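Local coordinates for protein particle-associated lyase (Acinetobacter bacteriophage AP22, PDB 4Y9V) that probably depolymerises the capsular polysaccharide of Acinetobacter baumannii by a lyase reaction, serving as the phage tailspike that binds and degrades the host capsule, at residues Q122-A127 and I201-V206; S128-N133 and D193-S198; A141-I146 and S181-K186; L152-T157 and K171-E176; R253-F258 and D307-C312. One frame throughout, in Å; residues are numbered along the deposited sequence. Where two conformers were deposited one is given.

Contact 1 of 5, residues Q122-A127 and I201-V206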
# COMPACT_ATOMS: atom_id res chain seq x y z
N GLN A 122 -3.75 38.52 -10.05
CA GLN A 122 -3.28 38.17 -11.37
C GLN A 122 -2.07 39.00 -11.69
O GLN A 122 -2.17 40.24 -11.83
CB GLN A 122 -4.30 38.37 -12.50
CG GLN A 122 -3.67 38.00 -13.85
CD GLN A 122 -4.61 38.02 -15.03
OE1 GLN A 122 -5.84 37.99 -14.87
NE2 GLN A 122 -4.03 38.05 -16.22
N ILE A 123 -0.94 38.40 -11.79
CA ILE A 123 0.30 39.11 -12.08
C ILE A 123 0.65 39.12 -13.57
O ILE A 123 1.26 40.08 -14.01
CB ILE A 123 1.45 38.59 -11.24
CG1 ILE A 123 1.64 37.07 -11.32
CG2 ILE A 123 1.34 39.10 -9.79
CD1 ILE A 123 3.06 36.61 -10.99
N THR A 124 0.25 38.09 -14.32
CA THR A 124 0.67 38.04 -15.72
C THR A 124 -0.16 37.00 -16.46
O THR A 124 -1.19 36.53 -15.97
CB THR A 124 2.20 37.87 -15.80
OG1 THR A 124 2.65 38.07 -17.14
CG2 THR A 124 2.70 36.53 -15.34
N THR A 125 0.30 36.66 -17.66
CA THR A 125 -0.31 35.69 -18.56
C THR A 125 0.79 34.76 -19.07
O THR A 125 1.99 35.09 -19.05
CB THR A 125 -1.06 36.34 -19.72
OG1 THR A 125 -0.16 37.14 -20.46
CG2 THR A 125 -2.27 37.13 -19.25
N LEU A 126 0.33 33.59 -19.54
CA LEU A 126 1.27 32.62 -20.13
C LEU A 126 1.73 33.06 -21.47
O LEU A 126 0.94 33.44 -22.32
CB LEU A 126 0.51 31.29 -20.23
CG LEU A 126 1.29 30.13 -20.79
CD1 LEU A 126 2.50 29.78 -19.93
CD2 LEU A 126 0.40 28.92 -21.02
N ALA A 127 3.05 32.90 -21.73
CA ALA A 127 3.68 33.35 -22.95
C ALA A 127 4.45 32.24 -23.70
O ALA A 127 5.06 32.54 -24.71
CB ALA A 127 4.61 34.55 -22.73
N ILE A 201 -5.11 31.90 -20.48
CA ILE A 201 -4.33 31.38 -19.36
C ILE A 201 -3.74 32.51 -18.56
O ILE A 201 -2.88 33.27 -19.03
CB ILE A 201 -3.21 30.43 -19.81
CG1 ILE A 201 -3.63 29.39 -20.81
CG2 ILE A 201 -2.55 29.81 -18.57
CD1 ILE A 201 -4.74 28.46 -20.33
N VAL A 202 -4.21 32.69 -17.33
CA VAL A 202 -3.74 33.71 -16.43
C VAL A 202 -2.78 33.06 -15.43
O VAL A 202 -2.85 31.86 -15.14
CB VAL A 202 -4.88 34.46 -15.73
CG1 VAL A 202 -5.82 35.05 -16.79
CG2 VAL A 202 -5.64 33.59 -14.76
N ILE A 203 -1.89 33.91 -14.89
CA ILE A 203 -0.93 33.51 -13.87
C ILE A 203 -1.22 34.35 -12.61
O ILE A 203 -1.14 35.58 -12.65
CB ILE A 203 0.52 33.73 -14.33
CG1 ILE A 203 0.84 33.05 -15.66
CG2 ILE A 203 1.49 33.30 -13.24
CD1 ILE A 203 0.69 31.53 -15.67
N LEU A 204 -1.58 33.67 -11.54
CA LEU A 204 -1.85 34.27 -10.26
C LEU A 204 -0.67 34.05 -9.32
O LEU A 204 0.01 33.04 -9.42
CB LEU A 204 -3.10 33.70 -9.59
CG LEU A 204 -4.31 33.46 -10.51
CD1 LEU A 204 -5.45 32.82 -9.74
CD2 LEU A 204 -4.76 34.76 -11.19
N LYS A 205 -0.47 34.97 -8.38
CA LYS A 205 0.46 34.79 -7.29
C LYS A 205 -0.30 34.75 -5.99
O LYS A 205 -1.15 35.65 -5.77
CB LYS A 205 1.50 35.94 -7.30
CG LYS A 205 2.51 35.84 -6.19
CD LYS A 205 3.66 36.78 -6.36
CE LYS A 205 4.52 36.87 -5.11
NZ LYS A 205 5.81 37.55 -5.38
N VAL A 206 0.00 33.80 -5.13
CA VAL A 206 -0.70 33.60 -3.86
C VAL A 206 0.12 34.12 -2.71
O VAL A 206 1.31 33.89 -2.61
CB VAL A 206 -1.02 32.10 -3.66
CG1 VAL A 206 -1.83 31.89 -2.39
CG2 VAL A 206 -1.76 31.53 -4.86

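Contact 2 of 5, residues S128-N133 and D193-S198. With EDO (1,2-ethanediol), chain D.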
# COMPACT_ATOMS: atom_id res chain seq x y z
N SER A 128 4.39 31.00 -23.24
CA SER A 128 4.87 29.86 -24.02
C SER A 128 3.92 28.70 -23.79
O SER A 128 3.20 28.65 -22.78
CB SER A 128 6.26 29.42 -23.63
OG SER A 128 6.36 29.06 -22.26
N ASP A 129 3.96 27.71 -24.67
CA ASP A 129 3.09 26.56 -24.53
C ASP A 129 3.69 25.59 -23.49
O ASP A 129 4.90 25.34 -23.46
CB ASP A 129 2.93 25.89 -25.87
CG ASP A 129 2.20 26.72 -26.93
OD1 ASP A 129 1.46 27.64 -26.58
OD2 ASP A 129 2.36 26.39 -28.12
N ILE A 130 2.82 25.05 -22.67
CA ILE A 130 3.15 24.04 -21.65
C ILE A 130 2.65 22.68 -22.13
O ILE A 130 1.48 22.57 -22.54
CB ILE A 130 2.54 24.45 -20.32
CG1 ILE A 130 3.18 25.73 -19.77
CG2 ILE A 130 2.64 23.30 -19.31
CD1 ILE A 130 2.49 26.29 -18.57
N VAL A 131 3.51 21.69 -22.04
CA VAL A 131 3.25 20.32 -22.48
C VAL A 131 3.07 19.41 -21.27
O VAL A 131 3.97 19.26 -20.42
CB VAL A 131 4.38 19.81 -23.37
CG1 VAL A 131 4.10 18.37 -23.82
CG2 VAL A 131 4.56 20.73 -24.57
N LYS A 132 1.90 18.75 -21.20
CA LYS A 132 1.53 17.83 -20.13
C LYS A 132 2.63 16.78 -19.94
O LYS A 132 3.09 16.14 -20.89
CB LYS A 132 0.18 17.18 -20.44
CG LYS A 132 -0.28 16.11 -19.45
CD LYS A 132 -1.65 15.48 -19.68
CE LYS A 132 -2.02 14.50 -18.57
NZ LYS A 132 -3.47 14.18 -18.46
N ASN A 133 3.01 16.60 -18.68
CA ASN A 133 3.96 15.61 -18.21
C ASN A 133 5.39 15.85 -18.67
O ASN A 133 6.22 15.01 -18.41
CB ASN A 133 3.50 14.18 -18.53
CG ASN A 133 2.24 13.83 -17.77
OD1 ASN A 133 2.07 14.20 -16.62
ND2 ASN A 133 1.38 13.08 -18.46
N ASP A 193 -0.92 19.35 -17.13
CA ASP A 193 -1.83 19.55 -18.25
C ASP A 193 -1.11 20.36 -19.33
O ASP A 193 -0.02 20.86 -19.12
CB ASP A 193 -3.14 20.21 -17.77
CG ASP A 193 -4.39 19.95 -18.60
OD1 ASP A 193 -4.27 19.36 -19.70
OD2 ASP A 193 -5.48 20.36 -18.12
N ASN A 194 -1.77 20.42 -20.49
CA ASN A 194 -1.36 21.28 -21.58
C ASN A 194 -2.01 22.66 -21.42
O ASN A 194 -3.21 22.74 -21.10
CB ASN A 194 -1.87 20.71 -22.91
CG ASN A 194 -1.28 19.35 -23.17
OD1 ASN A 194 -0.07 19.20 -23.27
ND2 ASN A 194 -2.13 18.33 -23.27
N TYR A 195 -1.25 23.71 -21.68
CA TYR A 195 -1.75 25.09 -21.65
C TYR A 195 -1.09 25.84 -22.80
O TYR A 195 0.13 25.78 -22.94
CB TYR A 195 -1.44 25.81 -20.33
CG TYR A 195 -1.85 25.08 -19.09
CD1 TYR A 195 -3.12 25.18 -18.53
CD2 TYR A 195 -0.95 24.22 -18.45
CE1 TYR A 195 -3.45 24.47 -17.39
CE2 TYR A 195 -1.28 23.53 -17.31
CZ TYR A 195 -2.55 23.65 -16.76
OH TYR A 195 -2.93 22.97 -15.64
N LEU A 196 -1.88 26.53 -23.60
CA LEU A 196 -1.36 27.23 -24.78
C LEU A 196 -1.37 28.73 -24.59
O LEU A 196 -2.31 29.29 -24.01
CB LEU A 196 -2.19 26.91 -26.02
CG LEU A 196 -2.32 25.41 -26.33
CD1 LEU A 196 -3.28 25.21 -27.52
CD2 LEU A 196 -0.98 24.71 -26.53
N THR A 197 -0.39 29.40 -25.17
CA THR A 197 -0.33 30.85 -25.17
C THR A 197 -1.64 31.45 -25.65
O THR A 197 -2.11 32.44 -25.10
CB THR A 197 0.79 31.37 -26.08
OG1 THR A 197 0.64 30.86 -27.42
CG2 THR A 197 2.10 30.87 -25.50
N SER A 198 -2.15 30.82 -26.73
CA SER A 198 -3.33 31.25 -27.41
C SER A 198 -4.61 31.14 -26.59
O SER A 198 -5.64 31.73 -26.96
CB SER A 198 -3.51 30.42 -28.71
OG SER A 198 -3.75 29.05 -28.43
C1 EDO D . -7.83 12.73 -15.87
O1 EDO D . -8.42 12.83 -17.10
C2 EDO D . -6.40 12.31 -15.93
O2 EDO D . -5.60 13.36 -16.43
O HOH W 1 -4.60 16.73 -19.50

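Contact 3 of 5, residues A141-I146 and S181-K186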
# COMPACT_ATOMS: atom_id res chain seq x y z
N ALA A 141 4.41 36.92 -19.71
CA ALA A 141 4.48 38.27 -20.26
C ALA A 141 5.26 39.22 -19.32
O ALA A 141 5.83 40.19 -19.84
CB ALA A 141 3.11 38.79 -20.57
N ASP A 142 5.26 38.98 -18.03
CA ASP A 142 5.89 39.88 -17.06
C ASP A 142 6.27 39.04 -15.83
O ASP A 142 5.40 38.56 -15.14
CB ASP A 142 4.95 41.00 -16.65
CG ASP A 142 5.52 41.93 -15.60
OD1 ASP A 142 6.74 41.90 -15.35
OD2 ASP A 142 4.70 42.74 -15.06
N ALA A 143 7.58 38.90 -15.59
CA ALA A 143 8.06 38.17 -14.42
C ALA A 143 8.57 39.10 -13.34
O ALA A 143 9.17 38.64 -12.36
CB ALA A 143 9.18 37.23 -14.84
N SER A 144 8.29 40.41 -13.42
CA SER A 144 8.84 41.35 -12.47
C SER A 144 8.35 41.17 -11.05
O SER A 144 8.99 41.65 -10.11
CB SER A 144 8.55 42.76 -12.94
OG SER A 144 7.19 43.11 -12.92
N GLN A 145 7.23 40.48 -10.85
CA GLN A 145 6.68 40.25 -9.52
C GLN A 145 6.87 38.81 -9.07
O GLN A 145 6.26 38.40 -8.08
CB GLN A 145 5.23 40.67 -9.47
CG GLN A 145 4.96 42.10 -10.05
CD GLN A 145 5.71 43.19 -9.37
OE1 GLN A 145 5.66 43.25 -8.11
NE2 GLN A 145 6.39 44.04 -10.14
N ILE A 146 7.73 38.05 -9.71
CA ILE A 146 7.95 36.63 -9.43
C ILE A 146 9.32 36.41 -8.83
O ILE A 146 10.32 36.89 -9.35
CB ILE A 146 7.76 35.77 -10.69
CG1 ILE A 146 6.42 36.01 -11.32
CG2 ILE A 146 7.94 34.28 -10.32
CD1 ILE A 146 6.19 35.27 -12.63
N SER A 181 14.55 33.66 -14.92
CA SER A 181 15.60 34.18 -15.80
C SER A 181 14.89 34.98 -16.88
O SER A 181 14.22 34.41 -17.73
CB SER A 181 16.41 33.06 -16.41
OG SER A 181 17.45 33.57 -17.23
N GLY A 182 14.99 36.31 -16.81
CA GLY A 182 14.22 37.15 -17.70
C GLY A 182 12.73 36.86 -17.49
O GLY A 182 12.26 36.90 -16.34
N ASN A 183 12.01 36.52 -18.52
CA ASN A 183 10.60 36.17 -18.43
C ASN A 183 10.39 34.66 -18.42
O ASN A 183 9.23 34.22 -18.56
CB ASN A 183 9.80 36.81 -19.57
CG ASN A 183 9.49 38.31 -19.24
OD1 ASN A 183 9.38 38.78 -18.06
ND2 ASN A 183 9.21 39.07 -20.24
N THR A 184 11.41 33.87 -18.16
CA THR A 184 11.29 32.42 -18.08
C THR A 184 11.22 31.98 -16.62
O THR A 184 12.14 32.24 -15.82
CB THR A 184 12.46 31.74 -18.78
OG1 THR A 184 12.45 32.12 -20.18
CG2 THR A 184 12.32 30.22 -18.70
N VAL A 185 10.14 31.30 -16.28
CA VAL A 185 9.88 30.78 -14.94
C VAL A 185 10.11 29.28 -14.96
O VAL A 185 9.38 28.55 -15.66
CB VAL A 185 8.44 31.09 -14.54
CG1 VAL A 185 8.14 30.54 -13.14
CG2 VAL A 185 8.20 32.60 -14.59
N LYS A 186 11.12 28.80 -14.24
CA LYS A 186 11.30 27.35 -14.05
C LYS A 186 10.58 26.99 -12.77
O LYS A 186 10.73 27.73 -11.75
CB LYS A 186 12.78 27.01 -13.99
CG LYS A 186 13.06 25.52 -14.00
CD LYS A 186 14.54 25.19 -14.11
CE LYS A 186 14.79 23.70 -14.29
NZ LYS A 186 16.22 23.36 -14.40
O HOH W 2 8.26 41.74 -19.58
O HOH W 3 9.41 41.26 -16.58

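Contact 4 of 5, residues L152-T157 and K171-E176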
# COMPACT_ATOMS: atom_id res chain seq x y z
N LEU A 152 2.51 30.08 -7.43
CA LEU A 152 1.78 30.60 -8.55
C LEU A 152 0.63 29.64 -8.91
O LEU A 152 0.69 28.43 -8.66
CB LEU A 152 2.65 30.81 -9.80
CG LEU A 152 3.90 31.67 -9.58
CD1 LEU A 152 4.65 31.79 -10.92
CD2 LEU A 152 3.58 33.04 -9.02
N VAL A 153 -0.39 30.21 -9.53
CA VAL A 153 -1.50 29.45 -10.08
C VAL A 153 -1.52 29.69 -11.58
O VAL A 153 -1.58 30.83 -12.04
CB VAL A 153 -2.86 29.87 -9.49
CG1 VAL A 153 -3.94 28.89 -9.93
CG2 VAL A 153 -2.81 30.00 -7.97
N ILE A 154 -1.49 28.60 -12.36
CA ILE A 154 -1.80 28.63 -13.77
C ILE A 154 -3.29 28.34 -13.86
O ILE A 154 -3.75 27.35 -13.30
CB ILE A 154 -1.00 27.54 -14.52
CG1 ILE A 154 0.50 27.73 -14.37
CG2 ILE A 154 -1.43 27.46 -16.00
CD1 ILE A 154 1.34 26.53 -14.77
N TYR A 155 -4.07 29.19 -14.54
CA TYR A 155 -5.52 28.99 -14.55
C TYR A 155 -6.10 29.43 -15.88
O TYR A 155 -5.83 30.53 -16.36
CB TYR A 155 -6.20 29.77 -13.39
CG TYR A 155 -7.67 29.47 -13.23
CD1 TYR A 155 -8.11 28.30 -12.64
CD2 TYR A 155 -8.63 30.36 -13.70
CE1 TYR A 155 -9.45 28.00 -12.50
CE2 TYR A 155 -9.99 30.08 -13.54
CZ TYR A 155 -10.40 28.91 -12.95
OH TYR A 155 -11.76 28.70 -12.83
N CYS A 156 -6.91 28.55 -16.46
CA CYS A 156 -7.65 28.87 -17.69
C CYS A 156 -9.05 29.34 -17.32
O CYS A 156 -9.81 28.63 -16.70
CB CYS A 156 -7.73 27.63 -18.56
SG CYS A 156 -8.63 27.91 -20.11
N THR A 157 -9.38 30.57 -17.77
CA THR A 157 -10.67 31.14 -17.41
C THR A 157 -11.83 30.64 -18.25
O THR A 157 -12.99 30.94 -17.93
CB THR A 157 -10.58 32.69 -17.45
OG1 THR A 157 -10.17 33.11 -18.74
CG2 THR A 157 -9.58 33.23 -16.45
N LYS A 171 -9.29 24.20 -16.38
CA LYS A 171 -7.95 23.64 -16.19
C LYS A 171 -7.04 24.66 -15.48
O LYS A 171 -7.21 25.87 -15.57
CB LYS A 171 -7.35 23.13 -17.49
CG LYS A 171 -7.07 24.16 -18.54
CD LYS A 171 -6.43 23.53 -19.77
CE LYS A 171 -6.14 24.54 -20.86
NZ LYS A 171 -5.60 23.87 -22.06
N GLY A 172 -6.03 24.11 -14.80
CA GLY A 172 -5.04 24.90 -14.10
C GLY A 172 -4.30 24.03 -13.11
O GLY A 172 -4.62 22.85 -12.95
N GLU A 173 -3.30 24.60 -12.44
CA GLU A 173 -2.57 23.89 -11.41
C GLU A 173 -1.76 24.89 -10.58
O GLU A 173 -1.55 26.03 -10.99
CB GLU A 173 -1.65 22.80 -12.01
CG GLU A 173 -0.61 23.31 -12.99
CD GLU A 173 -0.12 22.14 -13.83
OE1 GLU A 173 -0.88 21.71 -14.76
OE2 GLU A 173 0.97 21.58 -13.56
N PHE A 174 -1.30 24.44 -9.44
CA PHE A 174 -0.41 25.19 -8.59
C PHE A 174 1.03 24.79 -8.85
O PHE A 174 1.31 23.60 -9.03
CB PHE A 174 -0.71 24.92 -7.11
CG PHE A 174 -2.11 25.30 -6.65
CD1 PHE A 174 -2.86 26.29 -7.27
CD2 PHE A 174 -2.65 24.66 -5.53
CE1 PHE A 174 -4.13 26.63 -6.79
CE2 PHE A 174 -3.92 25.00 -5.06
CZ PHE A 174 -4.64 25.98 -5.70
N VAL A 175 1.94 25.77 -8.85
CA VAL A 175 3.35 25.51 -8.99
C VAL A 175 4.13 26.35 -7.96
O VAL A 175 3.66 27.40 -7.54
CB VAL A 175 3.90 25.76 -10.41
CG1 VAL A 175 3.14 24.91 -11.44
CG2 VAL A 175 3.85 27.24 -10.78
N GLU A 176 5.31 25.86 -7.63
CA GLU A 176 6.30 26.63 -6.86
C GLU A 176 7.49 26.95 -7.76
O GLU A 176 8.02 26.10 -8.45
CB GLU A 176 6.76 25.89 -5.62
CG GLU A 176 7.78 26.70 -4.83
CD GLU A 176 8.13 26.08 -3.50
OE1 GLU A 176 7.29 26.21 -2.61
OE2 GLU A 176 9.19 25.49 -3.39

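Contact 5 of 5, residues R253-F258 and D307-C312. With 49T (2-acetamido-2-deoxy-alpha-D-fucopyranose), chain B.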
# COMPACT_ATOMS: atom_id res chain seq x y z
N ARG A 253 -14.17 22.89 5.05
CA ARG A 253 -13.71 22.99 3.67
C ARG A 253 -12.27 23.46 3.66
O ARG A 253 -11.92 24.46 4.31
CB ARG A 253 -14.59 23.96 2.85
CG ARG A 253 -14.11 24.16 1.43
CD ARG A 253 -14.96 25.12 0.63
NE ARG A 253 -16.30 24.59 0.45
CZ ARG A 253 -17.45 25.26 0.55
NH1 ARG A 253 -17.45 26.55 0.84
NH2 ARG A 253 -18.60 24.62 0.38
N LEU A 254 -11.43 22.73 2.91
CA LEU A 254 -10.06 23.15 2.58
C LEU A 254 -10.13 23.54 1.10
O LEU A 254 -10.46 22.67 0.29
CB LEU A 254 -9.03 22.06 2.76
CG LEU A 254 -8.77 21.48 4.15
CD1 LEU A 254 -8.78 22.56 5.22
CD2 LEU A 254 -9.78 20.44 4.54
N ARG A 255 -9.86 24.81 0.79
CA ARG A 255 -10.07 25.35 -0.54
C ARG A 255 -8.78 25.95 -1.08
O ARG A 255 -8.15 26.76 -0.41
CB ARG A 255 -11.18 26.41 -0.50
CG ARG A 255 -11.53 27.02 -1.85
CD ARG A 255 -12.81 27.80 -1.75
NE ARG A 255 -13.29 28.36 -3.00
CZ ARG A 255 -13.35 29.66 -3.31
NH1 ARG A 255 -12.75 30.57 -2.59
NH2 ARG A 255 -14.02 30.01 -4.40
N ARG A 256 -8.39 25.58 -2.29
CA ARG A 256 -7.21 26.18 -2.91
C ARG A 256 -6.00 26.08 -1.96
O ARG A 256 -5.23 27.02 -1.83
CB ARG A 256 -7.46 27.60 -3.39
CG ARG A 256 -8.55 27.68 -4.48
CD ARG A 256 -8.80 29.09 -5.00
NE ARG A 256 -9.21 29.99 -3.92
CZ ARG A 256 -9.61 31.21 -4.11
NH1 ARG A 256 -9.77 31.73 -5.31
NH2 ARG A 256 -9.88 31.96 -3.05
N CYS A 257 -5.84 24.91 -1.35
CA CYS A 257 -4.73 24.64 -0.46
C CYS A 257 -3.73 23.69 -1.16
O CYS A 257 -4.09 22.94 -2.06
CB CYS A 257 -5.17 24.10 0.89
SG CYS A 257 -6.04 25.32 1.92
N PHE A 258 -2.49 23.77 -0.70
CA PHE A 258 -1.35 23.20 -1.43
C PHE A 258 -0.40 22.58 -0.42
O PHE A 258 0.19 23.31 0.40
CB PHE A 258 -0.69 24.33 -2.21
CG PHE A 258 0.41 24.02 -3.20
CD1 PHE A 258 0.60 22.78 -3.80
CD2 PHE A 258 1.24 25.05 -3.63
CE1 PHE A 258 1.57 22.61 -4.75
CE2 PHE A 258 2.19 24.89 -4.61
CZ PHE A 258 2.35 23.65 -5.18
N ASP A 307 -15.24 24.37 -6.55
CA ASP A 307 -16.14 25.37 -7.15
C ASP A 307 -15.46 26.01 -8.36
O ASP A 307 -14.62 25.41 -9.00
CB ASP A 307 -16.76 26.27 -6.10
CG ASP A 307 -15.78 27.23 -5.46
OD1 ASP A 307 -14.97 26.77 -4.64
OD2 ASP A 307 -15.80 28.44 -5.78
N GLY A 308 -15.88 27.24 -8.70
CA GLY A 308 -15.58 27.82 -9.98
C GLY A 308 -15.06 29.24 -9.96
O GLY A 308 -15.09 29.89 -11.01
N ASP A 309 -14.58 29.74 -8.84
CA ASP A 309 -13.96 31.04 -8.84
C ASP A 309 -12.56 30.97 -9.48
O ASP A 309 -11.96 29.91 -9.62
CB ASP A 309 -13.88 31.58 -7.42
CG ASP A 309 -15.21 31.99 -6.82
OD1 ASP A 309 -16.26 31.88 -7.50
OD2 ASP A 309 -15.19 32.38 -5.62
N LEU A 310 -12.04 32.15 -9.81
CA LEU A 310 -10.68 32.29 -10.29
C LEU A 310 -9.72 31.54 -9.36
O LEU A 310 -9.73 31.76 -8.16
CB LEU A 310 -10.36 33.79 -10.35
CG LEU A 310 -9.01 34.15 -10.93
CD1 LEU A 310 -8.99 33.82 -12.41
CD2 LEU A 310 -8.72 35.63 -10.75
N GLY A 311 -8.87 30.68 -9.95
CA GLY A 311 -7.92 29.91 -9.16
C GLY A 311 -8.41 28.56 -8.66
O GLY A 311 -7.63 27.83 -8.04
N CYS A 312 -9.67 28.22 -8.93
CA CYS A 312 -10.23 26.94 -8.50
C CYS A 312 -9.80 25.82 -9.47
O CYS A 312 -10.55 25.37 -10.33
CB CYS A 312 -11.74 27.06 -8.39
SG CYS A 312 -12.27 28.04 -6.94
C1 49T B . -20.60 25.23 -5.46
C2 49T B . -21.42 26.41 -4.95
N2 49T B . -22.36 25.96 -3.91
C7 49T B . -22.17 26.28 -2.64
O7 49T B . -21.20 26.87 -2.20
C8 49T B . -23.29 25.81 -1.70
O5 49T B . -19.86 25.56 -6.59
C5 49T B . -20.62 26.08 -7.69
C6 49T B . -19.67 26.26 -8.86
C4 49T B . -21.32 27.36 -7.25
O4 49T B . -20.33 28.32 -6.89
C3 49T B . -22.21 27.05 -6.08
O3 49T B . -22.78 28.28 -5.57
O HOH W 4 -13.20 33.20 -4.13
O HOH W 5 -12.04 33.76 -5.23

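Contact 1 of 5, residues Q122-A127 and I201-V206
Gln-122 runs out extended, CG anti to its backbone N (chi1 178°), and lays its amide across Val-202 at about a right angle, OE1 3.5 Å from Val-202 CG1. Its NE2 turns back to Thr-124 O, while Ile-203 N reaches that oxygen from the opposite face of the carbonyl plane at 2.9 Å. Ile-123 N bonds Ile-203 O at 3.0 Å and Thr-124 N adds a weak bond to the same oxygen, so two residues face one: a classic beta bulge in an antiparallel pair. Ile-123 meets Lys-205 through CG2, 4.0 Å from Lys-205 CB. Thr-124 CG2 lies alongside Ile-203, 3.7 Å from its CB. Beyond Thr-125, Leu-126 N bonds Ile-201 O at 3.3 Å, and Leu-126 CB packs beside Ile-201 CG2 at 3.8 Å. In the conformer described, Lys-205 NZ is salt-bridged to Asp-150. In the Ig-like domain, strand 201-207 lies between strands 113-125 and 151-156; Phe-138 of strand 137-139 touches Leu-126 and Ile-203.

Contact 2 of 5, residues S128-N133 and D193-S198
The Tyr-195 ring is met at its edge by Ile-130: CB lies in the ring plane, and CG2 comes 3.8 Å from Tyr-195 CD2, the two side chains crossing at a slant. The ring's hydroxyl is hydrogen-bonded to Glu-173. The Asn-194 amide is approached from above its plane by Lys-132 N, 51° out of it, in a nearly straight bond of 2.9 Å to Asn-194 OD1. On the Asp-129 carboxylate, OD1 takes Thr-197 N at 2.9 Å almost head-on, and Leu-196 CD2 packs 3.8 Å from Asp-129 CG. Between these side-chain bonds lies a single antiparallel bridge, the hydrogen-bonded pair Ile-130 and Tyr-195, with Ile-130 N to Tyr-195 O at 2.8 Å and Tyr-195 N to Ile-130 O at 3.1 Å. Two irregular loops of the Ig-like domain are thus zipped together, side-chain oxygens taking up backbone N-H groups on either side of the bridge. In the conformer described, the extended Lys-132 carries NZ to a water that also bonds Asp-193 OD1, and to an ethanediol probably left from crystallisation, held by Glu-341, Arg-382 and Gly-383. Inward, Ile-130 and Tyr-195 both rest on Ile-154 of strand 151-156.

Contact 3 of 5, residues A141-I146 and S181-K186
Asn-183 reaches from the turn of a beta hairpin to the backbone of Ala-143, its OD1 accepting Ala-143 N at 3.1 Å with the donor tilted 34° from the amide plane. The hairpin joins strands 172-181 and 184-187 of the Ig-like domain through a type II' turn, Ser-181 to Thr-184, with Gly-182 at its second position. Facing it is the loop 141-146, folded by an Asx turn at Asp-142 and a type I turn from Ala-143 to Ile-146. The tighter side is largely apolar: Ala-143, Ile-146 and Val-185 are buried. Ala-143 CB sits against the turn, 3.4 Å from Gly-182 O, and Ile-146 and Val-185 cross at about a right angle, Ile-146 CD1 to Val-185 CG2 being 3.9 Å. With CG1 anti to its carbonyl carbon (chi1 -54°) and CD1 extended beyond it, Ile-146 points its CD1 at the strand; Val-180 of strand 172-181 touches both Ala-143 and Ile-146. The outer side is looser and bridged by solvent. One water links Ala-141 O to Asn-183 ND2, and another donates to both Asp-142 OD1 and Asn-183 OD1, so the exposed amide is held at both ends. Asp-142 OD1 also takes two bonds from Ser-144: the backbone N arrives from above the carboxylate plane at 2.9 Å, and the hydroxyl OG on the syn side at 2.8 Å.

Contact 4 of 5, residues L152-T157 and K171-E176
Cys-156 N bonds Lys-171 O at 2.8 Å at one end of this antiparallel pair. Further along, Ile-154 N bonds Glu-173 O at 2.9 Å, and at the far end Leu-152 and Val-175 bond each other through both N-H groups. Hydrogen-bonded pairs Leu-152/Val-175 and Ile-154/Glu-173 thus alternate with non-hydrogen-bonded pairs Val-153/Phe-174 and Tyr-155/Gly-172. These are two neighbouring strands of the Ig-like domain, 151-156 and 172-181, joined by the loop that carries the glycan-pocket residues Arg-166, Tyr-168 and Tyr-169. The side chains divide between two faces, and every touching residue is buried. On one face Val-153 lies alongside Phe-174, its CG1 in the ring plane at the edge and its CG2 3.8 Å from Phe-174 CD1; Trp-151 meets that ring edge-to-face. Tyr-155 is on the same face, its hydroxyl hydrogen-bonded to Arg-170. On the other face Leu-152 CB touches Val-175 CG2 at 3.9 Å, and Ile-154 CD1 bridges Val-175 CG1 at 4.1 Å and Glu-173 CG at 4.2 Å. In the buried Glu-173 carboxylate, OE2 accepts from the backbone N of Tyr-192. Lys-171 CG, turned between its backbone N and carbonyl carbon (chi1 66°), packs 3.5 Å from Cys-156 CB, and the extended chain beyond takes NZ to Asn-194 O and Glu-199.

Contact 5 of 5, residues R253-F258 and D307-C312
At the glycan pocket, which the pectin lyase-like domain shares with the Ig-like domain, Arg-255 of strand 250-255 and the following Arg-256 bind loop 307-312, which contributes pocket residues Asp-307 and Gly-308. Arg-255 centres a salt-bridge network: its chain is extended, CG anti to the backbone N (chi1 -178°), and the guanidinium grips Asp-307 side-on, NE meeting OD1 at 2.8 Å and NH2 meeting OD2 at 2.7 Å, both oxygens using syn lone pairs, with the planes 15° apart. This two-pronged, nearly coplanar grip restrains the rotation of the carboxylate. Arg-255 NH2 also bonds Asp-309 OD2 at 2.9 Å, but that carboxylate is turned 79° from the guanidinium and met from above its own plane. Asp-307 CB lies 3.2 Å from ring oxygen O5 of the bound N-acetylfucosamine. Arg-256, bent at its third torsion, lays CD 3.5 Å from Gly-311 O and gives a weak bond from NH1 to Leu-310 O, in a type II turn closed by Cys-312 N and Asp-309 O. Asp-232 pairs with both arginines. Strands 229-232 and 278-283 flank strand 250-255, pairing in parallel as in the beta-helix of pectin lyase-like proteins; His-120 of strand 113-125 touches Arg-256 and Leu-310.

How the contacts relate
Contact 4 is wholly buried; contacts 1, 2, 3 and 5 combine buried and exposed residues. Contacts 1 and 4 share a sheet, strand 201-207 pairing with 151-156 through backbone bonds such as Leu-204 O to Val-153 N. Contact 3 ties the hairpin continuing from strand 172-181 to an outlying loop, combining apolar packing with an amide and bridging waters, where contact 4 uses regular backbone pairing. Contact 2 joins two loops and meets contact 4 through buried polar side chains. Contact 5 lies in the lyase-like domain and is made chiefly of salt bridges, yet Tyr-155 and Phe-174 of contact 4 and Leu-204 of contact 1 pack against it.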